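Local coordinates for SIS domain protein (Listeria monocytogenes str. 4b F2365, PDB 3FXA) that probably isomerises or binds phosphosugars, as expected of a putative sugar-phosphate isomerase built on a SIS domain and assembled from four subunits, at residues A[33-37]-A[139-143]; A[98-104]-A[128-133]; A[50-54]-A[105-111]; A[67-72]-A[174-180]; A[46-50]-A[88-92]. All blocks are in the same frame, centred on the assembly; numbering follows the deposited sequence. Where two conformers were deposited one is given.

Contact 1: A[33-37]-A[139-143]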
# COMPACT_ATOMS: atom_id res chain seq x y z
N ALA A 33 7.05 30.29 0.39
CA ALA A 33 7.06 28.81 0.55
C ALA A 33 7.02 28.06 -0.78
O ALA A 33 7.70 27.07 -0.95
CB ALA A 33 5.93 28.34 1.45
N LEU A 34 6.21 28.55 -1.73
CA LEU A 34 6.12 27.94 -3.07
C LEU A 34 7.48 27.90 -3.78
O LEU A 34 7.93 26.86 -4.28
CB LEU A 34 5.08 28.70 -3.92
CG LEU A 34 3.62 28.53 -3.49
CD1 LEU A 34 2.69 29.64 -4.00
CD2 LEU A 34 3.07 27.17 -3.95
N VAL A 35 8.16 29.04 -3.77
CA VAL A 35 9.47 29.15 -4.41
C VAL A 35 10.53 28.32 -3.69
O VAL A 35 11.27 27.56 -4.35
CB VAL A 35 9.89 30.62 -4.55
CG1 VAL A 35 11.35 30.71 -5.02
CG2 VAL A 35 8.91 31.35 -5.50
N LYS A 36 10.56 28.43 -2.36
CA LYS A 36 11.53 27.68 -1.54
C LYS A 36 11.34 26.18 -1.72
O LYS A 36 12.33 25.44 -1.85
CB LYS A 36 11.47 28.05 -0.05
CG LYS A 36 12.11 29.37 0.35
CD LYS A 36 12.42 29.33 1.87
CE LYS A 36 13.03 30.61 2.40
NZ LYS A 36 13.49 30.45 3.81
N THR A 37 10.08 25.74 -1.80
CA THR A 37 9.79 24.32 -2.01
C THR A 37 10.29 23.84 -3.37
O THR A 37 10.88 22.76 -3.46
CB THR A 37 8.27 24.05 -1.79
OG1 THR A 37 7.93 24.46 -0.45
CG2 THR A 37 7.90 22.59 -2.00
N ILE A 139 10.14 24.53 6.28
CA ILE A 139 9.28 25.27 5.35
C ILE A 139 7.83 25.01 5.78
O ILE A 139 7.34 23.88 5.63
CB ILE A 139 9.46 24.86 3.88
CG1 ILE A 139 10.89 25.09 3.40
CG2 ILE A 139 8.52 25.66 2.97
CD1 ILE A 139 11.19 24.40 2.08
N PHE A 140 7.18 26.02 6.35
CA PHE A 140 5.73 25.98 6.63
C PHE A 140 5.09 26.31 5.26
O PHE A 140 5.40 27.36 4.65
CB PHE A 140 5.33 27.00 7.71
CG PHE A 140 3.86 27.31 7.78
CD1 PHE A 140 2.89 26.31 7.76
CD2 PHE A 140 3.43 28.64 7.91
CE1 PHE A 140 1.53 26.61 7.84
CE2 PHE A 140 2.08 28.96 8.02
CZ PHE A 140 1.12 27.95 7.97
N PHE A 141 4.26 25.38 4.78
CA PHE A 141 3.62 25.43 3.48
C PHE A 141 2.11 25.56 3.73
O PHE A 141 1.40 24.55 3.81
CB PHE A 141 3.99 24.20 2.66
CG PHE A 141 3.61 24.27 1.18
CD1 PHE A 141 2.26 24.14 0.76
CD2 PHE A 141 4.59 24.39 0.21
CE1 PHE A 141 1.92 24.18 -0.61
CE2 PHE A 141 4.27 24.43 -1.17
CZ PHE A 141 2.93 24.32 -1.59
N PRO A 142 1.62 26.81 3.89
CA PRO A 142 0.19 27.00 4.14
C PRO A 142 -0.70 26.64 2.96
O PRO A 142 -0.37 26.92 1.81
CB PRO A 142 0.07 28.50 4.44
CG PRO A 142 1.30 29.09 3.83
CD PRO A 142 2.36 28.09 3.99
N VAL A 143 -1.82 25.99 3.25
CA VAL A 143 -2.85 25.64 2.26
C VAL A 143 -4.15 25.53 3.05
O VAL A 143 -4.15 24.94 4.14
CB VAL A 143 -2.55 24.31 1.51
CG1 VAL A 143 -2.12 23.22 2.47
CG2 VAL A 143 -3.78 23.86 0.59
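T37 sets its hydroxyl against the rim of the F141 ring. OG1 of T37 lies in the ring plane, 3.4 Å from CD2 of F141. The two side chains cross at about a right angle. L34 CD2 approaches the same ring, 3.7 Å from CZ of F141. A33 fills the space nearest the strand. Its CB sits 3.4 Å from the backbone O of F140 and also meets CG2 of I139. That CG2 touches T37 OG1 as well, so I139 packs between A33 and T37, while its CD1 reaches the backbone of K36.

The F141 ring reaches the helix because CG stands anti to the backbone N (chi1 -168°). T37 OG1 is held by its own helix. It donates a 2.7 Å bond to O of A33, one turn back, which also accepts from T37 N. The two donors approach that carbonyl from opposite faces. With chi1 at -58°, OG1 lies beside the T37 backbone N and can look back along the helix.

Helix 31-43 here packs on 139-142, an outermost strand of the parallel sheet within this chain. The two short axes come within 8.7 Å at 126°. F141 also stacks with F167 of helix 157-177, and L34 packs on W15 of the second subunit.

No hydrogen bond joins the two segments. The hydroxyl at the ring is already spent on the helix backbone, so T37 can enter an apolar interface with its polar atom satisfied. The join between helix and strand is therefore hydrophobic, centred on F141.

Contact 2: A[98-104]-A[128-133]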
# COMPACT_ATOMS: atom_id res chain seq x y z
N LEU A 98 5.03 16.50 5.82
CA LEU A 98 3.92 16.07 6.67
C LEU A 98 2.67 16.82 6.23
O LEU A 98 2.66 18.05 6.19
CB LEU A 98 4.23 16.33 8.13
CG LEU A 98 5.46 15.60 8.68
CD1 LEU A 98 5.63 15.93 10.16
CD2 LEU A 98 5.42 14.07 8.49
N ILE A 99 1.61 16.07 5.90
CA ILE A 99 0.33 16.64 5.42
C ILE A 99 -0.73 16.42 6.49
O ILE A 99 -1.10 15.28 6.80
CB ILE A 99 -0.18 16.04 4.09
CG1 ILE A 99 0.89 16.15 3.01
CG2 ILE A 99 -1.50 16.76 3.64
CD1 ILE A 99 0.54 15.48 1.70
N SER A 100 -1.14 17.51 7.13
CA SER A 100 -2.14 17.48 8.18
C SER A 100 -2.93 18.78 8.16
O SER A 100 -2.35 19.82 8.46
CB SER A 100 -1.46 17.30 9.53
OG SER A 100 -2.35 17.63 10.57
N LYS A 101 -4.23 18.71 7.86
CA LYS A 101 -5.07 19.92 7.78
C LYS A 101 -4.98 20.76 9.04
O LYS A 101 -4.56 21.90 8.97
CB LYS A 101 -6.53 19.59 7.46
CG LYS A 101 -7.46 20.78 7.21
CD LYS A 101 -8.83 20.22 6.84
CE LYS A 101 -9.91 21.26 6.61
NZ LYS A 101 -10.16 22.12 7.78
N GLY A 102 -5.33 20.18 10.19
CA GLY A 102 -5.23 20.88 11.47
C GLY A 102 -3.81 21.06 11.99
O GLY A 102 -3.60 21.88 12.89
N GLY A 103 -2.85 20.28 11.47
CA GLY A 103 -1.42 20.37 11.82
C GLY A 103 -0.96 19.80 13.15
O GLY A 103 0.20 19.97 13.53
N ASN A 104 -1.87 19.15 13.87
CA ASN A 104 -1.57 18.55 15.17
C ASN A 104 -1.89 17.05 15.24
O ASN A 104 -1.96 16.50 16.34
CB ASN A 104 -2.33 19.33 16.26
CG ASN A 104 -1.78 20.75 16.49
OD1 ASN A 104 -0.57 20.98 16.55
ND2 ASN A 104 -2.69 21.69 16.68
N ASN A 128 -3.14 25.52 9.59
CA ASN A 128 -2.96 26.14 10.90
C ASN A 128 -1.54 26.65 11.20
O ASN A 128 -0.65 25.83 11.51
CB ASN A 128 -3.45 25.12 11.96
CG ASN A 128 -3.51 25.66 13.37
OD1 ASN A 128 -3.37 26.87 13.62
ND2 ASN A 128 -3.71 24.75 14.33
N PRO A 129 -1.32 27.99 11.15
CA PRO A 129 0.03 28.53 11.39
C PRO A 129 0.56 28.40 12.84
O PRO A 129 1.77 28.57 13.05
CB PRO A 129 -0.11 30.01 10.97
CG PRO A 129 -1.48 30.33 11.25
CD PRO A 129 -2.30 29.10 11.02
N ASP A 130 -0.34 28.13 13.80
CA ASP A 130 -0.02 27.95 15.23
C ASP A 130 0.08 26.46 15.62
O ASP A 130 0.22 26.14 16.81
CB ASP A 130 -1.06 28.67 16.08
CG ASP A 130 -1.17 30.16 15.73
OD1 ASP A 130 -0.13 30.82 15.52
OD2 ASP A 130 -2.30 30.68 15.64
N SER A 131 -0.02 25.57 14.64
CA SER A 131 0.13 24.12 14.86
C SER A 131 1.60 23.73 15.04
O SER A 131 2.52 24.45 14.62
CB SER A 131 -0.46 23.34 13.68
OG SER A 131 0.26 23.50 12.44
N VAL A 132 1.80 22.54 15.62
CA VAL A 132 3.14 21.99 15.83
C VAL A 132 3.87 21.78 14.50
O VAL A 132 5.02 22.18 14.35
CB VAL A 132 3.07 20.66 16.65
CG1 VAL A 132 4.43 19.93 16.62
CG2 VAL A 132 2.64 20.96 18.05
N ILE A 133 3.16 21.21 13.52
CA ILE A 133 3.69 20.94 12.18
C ILE A 133 4.15 22.26 11.51
O ILE A 133 5.24 22.32 10.97
CB ILE A 133 2.67 20.12 11.31
CG1 ILE A 133 2.63 18.67 11.83
CG2 ILE A 133 3.04 20.17 9.85
CD1 ILE A 133 1.67 17.72 11.16
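N104 takes the N-H of V132 with its side-chain carbonyl. The bond from V132 N to N104 OD1 is 3.0 Å and almost straight, at 179°. One residue on, I133 N donates to O of G103 over 3.2 Å, in the carbonyl plane. A third bond runs from N128 ND2 to O of G102, also 3.2 Å, with the acceptor close to the amide plane of N128. Extension of CG away from the backbone N (chi1 -173°) carries the N128 amide to this carbonyl. The amides of N104 and N128 are turned nearly perpendicular to each other.

N128 also shapes its own loop. Its OD1 accepts from D130 N in an Asx turn, with the donor well above the carbonyl plane. Its backbone O receives the hydroxyl of S131 over 2.7 Å. S131 is the N-cap of helix 132-136, and its OG also bonds A134 N.

Apolar contact adjoins these bonds. CD1 of I133 comes 3.6 Å from CB of S100 and 4.2 Å from CB of L98. G103 has positive phi, and its CA comes 3.6 Å from S131 OG. S100 OG bonds T105 OG1 and makes a weak bond with G103 N. K101 NZ forms a salt bridge with E127.

The contact joins the loops after strands 95-99 and 121-126, at the C-terminal edge of the sheet. The G103 carbonyl and the N104 side chain take the N-H groups of I133 and V132, and S131 OG that of A134. These N-H groups, left without partners inside the helix, are satisfied, and the glycine loop is fixed on the helix start.

Contact 3: A[50-54]-A[105-111]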
# COMPACT_ATOMS: atom_id res chain seq x y z
N VAL A 50 6.94 11.32 2.25
CA VAL A 50 5.67 12.03 2.53
C VAL A 50 4.82 11.19 3.48
O VAL A 50 4.65 10.00 3.24
CB VAL A 50 4.88 12.39 1.27
CG1 VAL A 50 3.81 13.50 1.54
CG2 VAL A 50 5.83 12.85 0.17
N ALA A 51 4.27 11.83 4.52
CA ALA A 51 3.39 11.17 5.50
C ALA A 51 2.06 11.89 5.68
O ALA A 51 2.00 13.11 5.70
CB ALA A 51 4.09 11.09 6.86
N GLY A 52 0.99 11.12 5.83
CA GLY A 52 -0.34 11.64 6.09
C GLY A 52 -1.23 10.49 6.53
O GLY A 52 -0.88 9.31 6.28
N CYS A 53 -2.33 10.85 7.19
CA CYS A 53 -3.36 9.93 7.67
C CYS A 53 -4.66 10.16 6.90
O CYS A 53 -5.04 11.31 6.64
CB CYS A 53 -3.65 10.19 9.14
SG CYS A 53 -2.31 9.84 10.25
N GLY A 54 -5.37 9.07 6.60
CA GLY A 54 -6.64 9.12 5.91
C GLY A 54 -6.54 9.86 4.58
O GLY A 54 -5.70 9.52 3.76
N THR A 105 -2.03 16.39 14.07
CA THR A 105 -2.36 14.95 14.03
C THR A 105 -1.26 14.17 14.76
O THR A 105 -0.12 14.15 14.29
CB THR A 105 -2.51 14.46 12.58
OG1 THR A 105 -3.54 15.23 11.93
CG2 THR A 105 -2.85 12.97 12.54
N GLY A 106 -1.60 13.57 15.91
CA GLY A 106 -0.64 12.86 16.78
C GLY A 106 0.28 11.86 16.11
O GLY A 106 1.47 11.81 16.41
N GLU A 107 -0.27 11.11 15.14
CA GLU A 107 0.49 10.13 14.36
C GLU A 107 1.67 10.74 13.60
O GLU A 107 2.69 10.08 13.39
CB GLU A 107 -0.40 9.40 13.33
CG GLU A 107 -1.50 8.52 13.88
CD GLU A 107 -2.81 9.23 14.21
OE1 GLU A 107 -2.82 10.47 14.42
OE2 GLU A 107 -3.84 8.52 14.28
N LEU A 108 1.51 11.99 13.15
CA LEU A 108 2.56 12.71 12.43
C LEU A 108 3.49 13.43 13.38
O LEU A 108 4.69 13.50 13.12
CB LEU A 108 1.96 13.72 11.44
CG LEU A 108 0.99 13.19 10.36
CD1 LEU A 108 0.74 14.25 9.28
CD2 LEU A 108 1.53 11.96 9.68
N LEU A 109 2.95 13.96 14.48
CA LEU A 109 3.78 14.68 15.47
C LEU A 109 4.84 13.75 16.05
O LEU A 109 5.96 14.18 16.30
CB LEU A 109 2.96 15.30 16.59
CG LEU A 109 1.89 16.34 16.26
CD1 LEU A 109 1.35 16.97 17.54
CD2 LEU A 109 2.39 17.43 15.29
N ASN A 110 4.47 12.48 16.23
CA ASN A 110 5.39 11.40 16.67
C ASN A 110 6.60 11.13 15.74
O ASN A 110 7.56 10.50 16.18
CB ASN A 110 4.63 10.07 16.88
CG ASN A 110 3.67 10.10 18.07
OD1 ASN A 110 3.80 10.91 18.98
ND2 ASN A 110 2.71 9.19 18.05
N LEU A 111 6.55 11.63 14.49
CA LEU A 111 7.60 11.52 13.48
C LEU A 111 8.60 12.67 13.52
O LEU A 111 9.69 12.54 12.96
CB LEU A 111 6.97 11.48 12.06
CG LEU A 111 5.78 10.53 11.87
CD1 LEU A 111 5.20 10.56 10.43
CD2 LEU A 111 6.11 9.10 12.33
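A51 lies on the buried inner side of this contact. Its CB packs against the ends of two leucines, 3.8 Å from CD1 of L111 and 3.9 Å from CD2 of L108. The same L108 methyl also comes 4.0 Å from G52 N. In L108, CG stands beside the backbone N (chi1 -57°), and the branch reaches from helix 106-109 to the end of strand 48-51. L98 of the neighbouring strand touches A51 and L111, and I133 touches L108.

On the outer side, buried C53 meets two partly exposed residues. Its SG is 3.7 Å from CB of E107 and 3.9 Å from CG2 of T105. The E107 chain bends at chi2 (85°), which keeps CG and CD beside the sulfur too. This side borders the third subunit: H84 of that chain packs on C53, T105 and E107. D81 of the same chain accepts from G54 N.

G52 and G54 belong to the glycine-containing turn between strand 48-51 and helix 55-69. In SIS domains, loops at this edge of the sheet often line the sugar-phosphate site. No hydrogen bond crosses the two segments. Aliphatic carbons and one sulfur hold them together, and the polar bond at G54 reaches to another subunit.

Contact 4: A[67-72]-A[174-180]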
# COMPACT_ATOMS: atom_id res chain seq x y z
N PHE A 67 5.98 13.00 -7.97
CA PHE A 67 7.40 13.33 -7.78
C PHE A 67 8.23 12.26 -8.51
O PHE A 67 9.14 12.60 -9.30
CB PHE A 67 7.80 13.42 -6.30
CG PHE A 67 7.46 14.70 -5.64
CD1 PHE A 67 7.88 15.93 -6.20
CD2 PHE A 67 6.82 14.73 -4.39
CE1 PHE A 67 7.61 17.15 -5.54
CE2 PHE A 67 6.56 15.95 -3.75
CZ PHE A 67 6.94 17.14 -4.32
N ASN A 68 7.91 10.99 -8.31
CA ASN A 68 8.59 9.91 -9.04
C ASN A 68 8.50 10.06 -10.55
O ASN A 68 9.50 9.88 -11.25
CB ASN A 68 8.15 8.52 -8.59
CG ASN A 68 8.68 8.17 -7.23
OD1 ASN A 68 9.88 8.30 -6.98
ND2 ASN A 68 7.82 7.69 -6.35
N CYS A 69 7.34 10.47 -11.05
CA CYS A 69 7.16 10.68 -12.47
C CYS A 69 8.12 11.69 -13.09
O CYS A 69 8.44 11.57 -14.27
CB CYS A 69 5.72 11.09 -12.78
SG CYS A 69 4.53 9.82 -12.54
N ILE A 70 8.58 12.67 -12.29
CA ILE A 70 9.50 13.70 -12.75
C ILE A 70 10.94 13.49 -12.23
O ILE A 70 11.71 14.44 -12.07
CB ILE A 70 9.00 15.13 -12.47
CG1 ILE A 70 8.95 15.47 -10.98
CG2 ILE A 70 7.65 15.33 -13.13
CD1 ILE A 70 9.24 16.97 -10.70
N GLU A 71 11.29 12.22 -11.97
CA GLU A 71 12.63 11.86 -11.51
C GLU A 71 13.06 12.54 -10.20
O GLU A 71 14.21 12.99 -10.08
CB GLU A 71 13.66 12.04 -12.65
CG GLU A 71 13.62 10.92 -13.66
CD GLU A 71 14.27 9.63 -13.14
OE1 GLU A 71 15.21 9.70 -12.29
OE2 GLU A 71 13.87 8.55 -13.61
N ARG A 72 12.10 12.70 -9.29
CA ARG A 72 12.34 13.18 -7.93
C ARG A 72 11.93 12.00 -7.04
O ARG A 72 10.74 11.88 -6.67
CB ARG A 72 11.58 14.46 -7.59
CG ARG A 72 11.96 15.65 -8.47
CD ARG A 72 13.45 15.65 -8.69
NE ARG A 72 14.25 16.22 -7.63
CZ ARG A 72 15.56 16.00 -7.52
NH1 ARG A 72 16.19 15.21 -8.38
NH2 ARG A 72 16.23 16.56 -6.54
N LEU A 174 8.64 22.27 -11.51
CA LEU A 174 9.92 21.51 -11.51
C LEU A 174 10.35 20.95 -12.87
O LEU A 174 11.55 20.92 -13.17
CB LEU A 174 9.91 20.40 -10.42
CG LEU A 174 10.05 20.94 -8.98
CD1 LEU A 174 9.62 19.86 -7.95
CD2 LEU A 174 11.49 21.43 -8.71
N MSE A 175 9.41 20.54 -13.72
CA MSE A 175 9.74 19.96 -15.03
C MSE A 175 10.51 20.97 -15.88
O MSE A 175 11.53 20.65 -16.50
CB MSE A 175 8.50 19.48 -15.75
CG MSE A 175 7.84 18.29 -15.06
SE MSE A 175 6.07 17.86 -15.76
CE MSE A 175 6.56 17.24 -17.50
N THR A 176 10.02 22.21 -15.84
CA THR A 176 10.68 23.33 -16.54
C THR A 176 11.95 23.76 -15.79
O THR A 176 13.01 23.94 -16.43
CB THR A 176 9.71 24.51 -16.77
OG1 THR A 176 8.64 24.08 -17.64
CG2 THR A 176 10.45 25.69 -17.43
N TYR A 177 11.87 23.91 -14.46
CA TYR A 177 12.99 24.35 -13.60
C TYR A 177 14.21 23.45 -13.77
O TYR A 177 15.33 23.94 -13.82
CB TYR A 177 12.58 24.35 -12.11
CG TYR A 177 13.56 24.99 -11.16
CD1 TYR A 177 14.67 24.28 -10.68
CD2 TYR A 177 13.38 26.29 -10.69
CE1 TYR A 177 15.58 24.87 -9.80
CE2 TYR A 177 14.28 26.89 -9.81
CZ TYR A 177 15.39 26.18 -9.37
OH TYR A 177 16.26 26.80 -8.52
N MSE A 178 13.98 22.14 -13.83
CA MSE A 178 15.06 21.14 -13.92
C MSE A 178 15.37 20.66 -15.34
O MSE A 178 16.22 19.76 -15.49
CB MSE A 178 14.68 19.93 -13.06
CG MSE A 178 14.36 20.28 -11.62
SE MSE A 178 14.09 18.66 -10.61
CE MSE A 178 15.96 18.08 -10.41
N ASN A 179 14.70 21.21 -16.36
CA ASN A 179 14.89 20.82 -17.77
C ASN A 179 14.63 19.32 -17.96
O ASN A 179 15.42 18.61 -18.58
CB ASN A 179 16.29 21.25 -18.26
CG ASN A 179 16.55 22.74 -18.11
OD1 ASN A 179 17.53 23.15 -17.49
ND2 ASN A 179 15.68 23.55 -18.69
N TYR A 180 13.52 18.85 -17.37
CA TYR A 180 13.10 17.46 -17.45
C TYR A 180 12.74 17.15 -18.90
O TYR A 180 12.13 18.00 -19.57
CB TYR A 180 11.92 17.21 -16.48
CG TYR A 180 11.43 15.78 -16.43
CD1 TYR A 180 12.25 14.77 -15.95
CD2 TYR A 180 10.13 15.45 -16.81
CE1 TYR A 180 11.81 13.45 -15.89
CE2 TYR A 180 9.66 14.13 -16.75
CZ TYR A 180 10.52 13.13 -16.29
OH TYR A 180 10.14 11.81 -16.20
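I70 and Y180 meet where two helices end. Helix 55-69 closes in a Schellman motif with E71 at positive phi: R72 N bonds O of F67, and E71 N bonds O of N68. I70 N also bonds O of F67, from the face opposite to R72 N. Helix 157-177 ends likewise, with N179 as the residue at positive phi and Y180 N bonded to O of M175. The nearest CA pair is I70 and M175, 6.7 Å apart.

The Y180 ring packs against the first of these turns. CA of I70 stands over one face, 4.0 Å from the ring centroid and 20° off the normal, a CH-pi contact. CG of E71 meets the ring edge at CE1. The phenol OH comes within 2.6 Å of O of C69. I70 forks onto the other helix. Its CG1 sits between the backbone N and the carbonyl carbon (chi1 67°), and CD1 then reaches CB of L174 at 3.5 Å. Its CG2 meets CG of M175, also at 3.5 Å. F67 offers its ring edge to CD1 of L174.

M175 and M178 are selenomethionines. In one of two conformers of R72, CE of M178 lies over one face of the guanidinium. R72 NH2 there bonds O of I41. The E71 carboxylate turns to the fourth subunit, in a salt bridge with K118 and a hydrogen bond with Q91 of that chain.

Apolar groups thus join the two helix ends. The charged ends of R72 and E71 lie close by, but their main polar partners lie outside the two segments, and for E71 in another subunit.

Contact 5: A[46-50]-A[88-92]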
# COMPACT_ATOMS: atom_id res chain seq x y z
N GLY A 46 18.77 13.43 -2.03
CA GLY A 46 18.19 12.22 -1.41
C GLY A 46 16.85 11.89 -2.03
O GLY A 46 16.72 11.78 -3.26
N LYS A 47 15.83 11.75 -1.19
CA LYS A 47 14.47 11.47 -1.64
C LYS A 47 13.47 12.23 -0.81
O LYS A 47 13.80 12.78 0.23
CB LYS A 47 14.19 9.96 -1.56
CG LYS A 47 14.25 9.39 -0.16
CD LYS A 47 14.17 7.89 -0.19
CE LYS A 47 14.35 7.31 1.18
NZ LYS A 47 15.66 7.67 1.83
N ILE A 48 12.24 12.26 -1.31
CA ILE A 48 11.14 12.93 -0.64
C ILE A 48 10.32 11.88 0.12
O ILE A 48 9.81 10.97 -0.47
CB ILE A 48 10.25 13.67 -1.66
CG1 ILE A 48 11.07 14.66 -2.50
CG2 ILE A 48 9.12 14.40 -0.93
CD1 ILE A 48 10.31 15.24 -3.69
N VAL A 49 10.17 12.04 1.42
CA VAL A 49 9.40 11.09 2.24
C VAL A 49 8.12 11.84 2.61
O VAL A 49 8.20 12.91 3.19
CB VAL A 49 10.19 10.66 3.49
CG1 VAL A 49 9.41 9.64 4.27
CG2 VAL A 49 11.55 10.08 3.07
N VAL A 50 6.94 11.32 2.25
CA VAL A 50 5.67 12.03 2.53
C VAL A 50 4.82 11.19 3.48
O VAL A 50 4.65 10.00 3.24
CB VAL A 50 4.88 12.39 1.27
CG1 VAL A 50 3.81 13.50 1.54
CG2 VAL A 50 5.83 12.85 0.17
N GLY A 88 13.32 4.45 9.63
CA GLY A 88 14.64 4.20 9.04
C GLY A 88 14.78 4.52 7.54
O GLY A 88 15.89 4.67 7.05
N VAL A 89 13.66 4.65 6.82
CA VAL A 89 13.68 5.07 5.40
C VAL A 89 14.14 6.55 5.24
O VAL A 89 14.64 6.92 4.18
CB VAL A 89 12.28 4.86 4.70
CG1 VAL A 89 11.31 5.98 5.08
CG2 VAL A 89 12.40 4.81 3.18
N LEU A 90 13.93 7.36 6.29
CA LEU A 90 14.24 8.79 6.30
C LEU A 90 15.71 9.00 6.62
O LEU A 90 16.22 8.50 7.63
CB LEU A 90 13.40 9.50 7.37
CG LEU A 90 13.58 11.01 7.50
CD1 LEU A 90 13.09 11.65 6.20
CD2 LEU A 90 12.82 11.53 8.70
N GLN A 91 16.39 9.73 5.75
CA GLN A 91 17.83 10.02 5.92
C GLN A 91 18.11 11.54 5.92
O GLN A 91 17.23 12.36 5.60
CB GLN A 91 18.64 9.25 4.86
CG GLN A 91 18.49 7.75 4.97
CD GLN A 91 18.97 7.21 6.31
OE1 GLN A 91 20.03 7.62 6.80
NE2 GLN A 91 18.23 6.29 6.90
N LYS A 92 19.33 11.91 6.33
CA LYS A 92 19.74 13.34 6.47
C LYS A 92 19.51 14.22 5.23
O LYS A 92 19.04 15.33 5.36
CB LYS A 92 21.21 13.43 6.98
CG LYS A 92 21.75 14.85 7.19
CD LYS A 92 23.11 14.78 7.89
CE LYS A 92 23.72 16.15 8.12
NZ LYS A 92 22.90 16.99 9.05
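K47 stretches its ammonium to the carbonyl of V89. NZ of K47 is 2.7 Å from O of V89, and the bond runs nearly straight out from the carbonyl, with a C=O...N angle of 178°. The route there is unusual at its start. CG lies between the backbone N and the carbonyl carbon (chi1 63°), the chain then runs extended, and a last bend at chi4 (-59°) swings NZ round. CE passes close to V89 as well, 3.7 Å from its CG2, so that methyl lies beside the lysine chain. A salt bridge to D94 gives NZ a second partner. D94 also accepts from Q91 N, so this carboxylate links the lysine to the loop.

V49 points its side chain at the loop. Its CG2 meets CD1 of L90 at 3.8 Å, and its CG1 faces CG1 of V89 at 4.2 Å. L90 gets there because its CG is anti to the backbone N and a further turn about the next bond brings CD1 back towards the strand.

The side chain of Q91 closes on its own loop. Its NE2 bonds O of G88 over 2.8 Å, in the amide plane of Q91. O of L90 takes a bond from K118 of its own chain.

The loop follows helix 79-86 and leads into strand 95-99, which pairs with strand 48-51. The contact seats a helix-to-strand connection against the start of an inner strand, as in the parallel alpha/beta sandwich of SIS domains.

How the contacts relate
Contacts 3 and 5 share strand 48-51. Contact 5 takes its start and contact 3 its C-terminal end, with centres about 15 Å apart. Contact 2 adjoins contact 3, at about 10 Å between centres, and I99 N probably bonds O of A51 there. Contacts 2 and 3 lie at the loop edge where SIS domains commonly bind sugar phosphates, though no ligand defines the site here. Contact 1 touches contact 2 through F140 and P129. Contacts 4 and 2 lie on opposite sides of the chain's centre, and their centres are about 27 Å apart. Contact 4 meets contact 5 through F67 and I48, and both face the fourth subunit.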